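PDB 6M0Q: uncharacterized protein from Nitrosomonas europaea, which is of unknown function but probably serves as a small accessory subunit of a multi-chain complex, likely that of hydroxylamine oxidoreductase. Local coordinates for residues Glu58-Gly62 and Lys63-Val67. Numbering follows the deposited sequence.
Sequences EVENG and KIVRV
V65 holds CG1 trans to its backbone N (chi1 169°), which sets CG2 beside the N and against E58 and E60, while E60 turns CG away from its own carbonyl carbon (chi1 -64°), so that its side chain lies beside that of V65, pointing the same way. The methyl V65 CG2 rests 3.6 Å from E60 CG and 3.7 Å from E58 CB, so one valine methyl meets the CG of one glutamate and the CB of the other. Both glutamate chains then bend at chi2 and carry their carboxylates away from the apolar contact; that of E60 forms a salt bridge with a basic side chain of another protein chain, outside this hairpin. Three backbone hydrogen bonds join the two strands. V65 N donates to E58 O over 2.8 Å in a nearly straight bond (175° at the hydrogen). E60 and K63 exchange a pair: E60 N reaches K63 O at 2.8 Å, and K63 N meets E60 O at 3.0 Å, closing the turn. V59 and I64 form the non-hydrogen-bonded pair, their side chains on the face away from E60 and K63 and only loosely touching, with V59 CG2 to I64 CG1 at 4.3 Å. Farther along, R66 folds its guanidinium back so that NH2 binds I64 O at 2.8 Å, with the acceptor close to the guanidinium plane. N61 and G62, both with positive phi, make the corner. The result is a 2:2 beta hairpin with a type I' turn, whose strand 63-68 also pairs with strand 52-55 in a three-stranded antiparallel sheet and whose tip meets another protein of the assembly.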
loop_
_atom_site.group_PDB
_atom_site.type_symbol
_atom_site.label_atom_id
_atom_site.label_comp_id
_atom_site.label_asym_id
_atom_site.label_seq_id
_atom_site.Cartn_x
_atom_site.Cartn_y
_atom_site.Cartn_z
ATOM N N GLU B 58 10.910 4.560 30.263
ATOM C CA GLU B 58 10.095 4.654 31.466
ATOM C C GLU B 58 9.881 6.099 31.867
ATOM O O GLU B 58 10.847 6.866 32.026
ATOM C CB GLU B 58 10.721 3.913 32.640
ATOM C CG GLU B 58 11.138 2.496 32.320
ATOM C CD GLU B 58 10.004 1.684 31.721
ATOM O OE1 GLU B 58 10.184 1.152 30.598
ATOM O OE2 GLU B 58 8.929 1.593 32.365
ATOM N N VAL B 59 8.613 6.437 32.077
ATOM C CA VAL B 59 8.191 7.726 32.599
ATOM C C VAL B 59 7.460 7.459 33.902
ATOM O O VAL B 59 6.540 6.637 33.935
ATOM C CB VAL B 59 7.279 8.442 31.590
ATOM C CG1 VAL B 59 6.655 9.722 32.211
ATOM C CG2 VAL B 59 8.075 8.737 30.331
ATOM N N GLU B 60 7.891 8.100 34.981
ATOM C CA GLU B 60 7.183 8.030 36.257
ATOM C C GLU B 60 7.010 9.441 36.803
ATOM O O GLU B 60 7.939 10.250 36.755
ATOM C CB GLU B 60 7.914 7.162 37.296
ATOM C CG GLU B 60 8.047 5.659 36.945
ATOM C CD GLU B 60 6.701 4.912 36.733
ATOM O OE1 GLU B 60 6.699 3.930 35.953
ATOM O OE2 GLU B 60 5.660 5.275 37.337
ATOM N N ASN B 61 5.817 9.733 37.310
ATOM C CA ASN B 61 5.515 11.035 37.906
ATOM C C ASN B 61 5.848 12.172 36.953
ATOM O O ASN B 61 6.383 13.204 37.347
ATOM C CB ASN B 61 6.242 11.201 39.225
ATOM C CG ASN B 61 5.872 10.128 40.195
ATOM O OD1 ASN B 61 6.735 9.460 40.769
ATOM N ND2 ASN B 61 4.570 9.915 40.358
ATOM N N GLY B 62 5.551 11.972 35.677
ATOM C CA GLY B 62 5.752 13.040 34.714
ATOM C C GLY B 62 7.188 13.309 34.333
ATOM O O GLY B 62 7.467 14.330 33.697
ATOM N N LYS B 63 8.115 12.428 34.698
ATOM C CA LYS B 63 9.516 12.588 34.352
ATOM C C LYS B 63 10.050 11.274 33.814
ATOM O O LYS B 63 9.652 10.200 34.279
ATOM C CB LYS B 63 10.330 13.027 35.570
ATOM C CG LYS B 63 9.929 14.405 36.098
ATOM C CD LYS B 63 10.861 14.869 37.193
ATOM C CE LYS B 63 10.538 16.323 37.577
ATOM N NZ LYS B 63 11.549 16.905 38.513
ATOM N N ILE B 64 10.921 11.367 32.806
ATOM C CA ILE B 64 11.677 10.203 32.384
ATOM C C ILE B 64 12.483 9.694 33.563
ATOM O O ILE B 64 13.158 10.464 34.250
ATOM C CB ILE B 64 12.580 10.535 31.191
ATOM C CG1 ILE B 64 11.735 10.916 29.972
ATOM C CG2 ILE B 64 13.514 9.312 30.858
ATOM C CD1 ILE B 64 12.556 11.561 28.908
ATOM N N VAL B 65 12.404 8.383 33.806
ATOM C CA VAL B 65 13.132 7.781 34.909
ATOM C C VAL B 65 14.625 7.929 34.680
ATOM O O VAL B 65 15.124 7.825 33.551
ATOM C CB VAL B 65 12.725 6.304 35.050
ATOM C CG1 VAL B 65 13.663 5.548 36.017
ATOM C CG2 VAL B 65 11.295 6.227 35.515
ATOM N N ARG B 66 15.344 8.197 35.756
ATOM C CA ARG B 66 16.790 8.231 35.729
ATOM C C ARG B 66 17.312 6.908 36.271
ATOM O O ARG B 66 16.760 6.341 37.221
ATOM C CB ARG B 66 17.326 9.419 36.541
ATOM C CG ARG B 66 17.608 10.696 35.699
ATOM C CD ARG B 66 16.343 11.267 34.997
ATOM N NE ARG B 66 16.618 12.532 34.303
ATOM C CZ ARG B 66 15.718 13.254 33.638
ATOM N NH1 ARG B 66 16.078 14.397 33.047
ATOM N NH2 ARG B 66 14.459 12.837 33.553
ATOM N N VAL B 67 18.361 6.406 35.641
ATOM C CA VAL B 67 18.924 5.106 35.960
ATOM C C VAL B 67 20.376 5.314 36.352
ATOM O O VAL B 67 21.099 6.050 35.670
ATOM C CB VAL B 67 18.798 4.152 34.760
ATOM C CG1 VAL B 67 19.614 2.897 34.972
ATOM C CG2 VAL B 67 17.319 3.825 34.533
#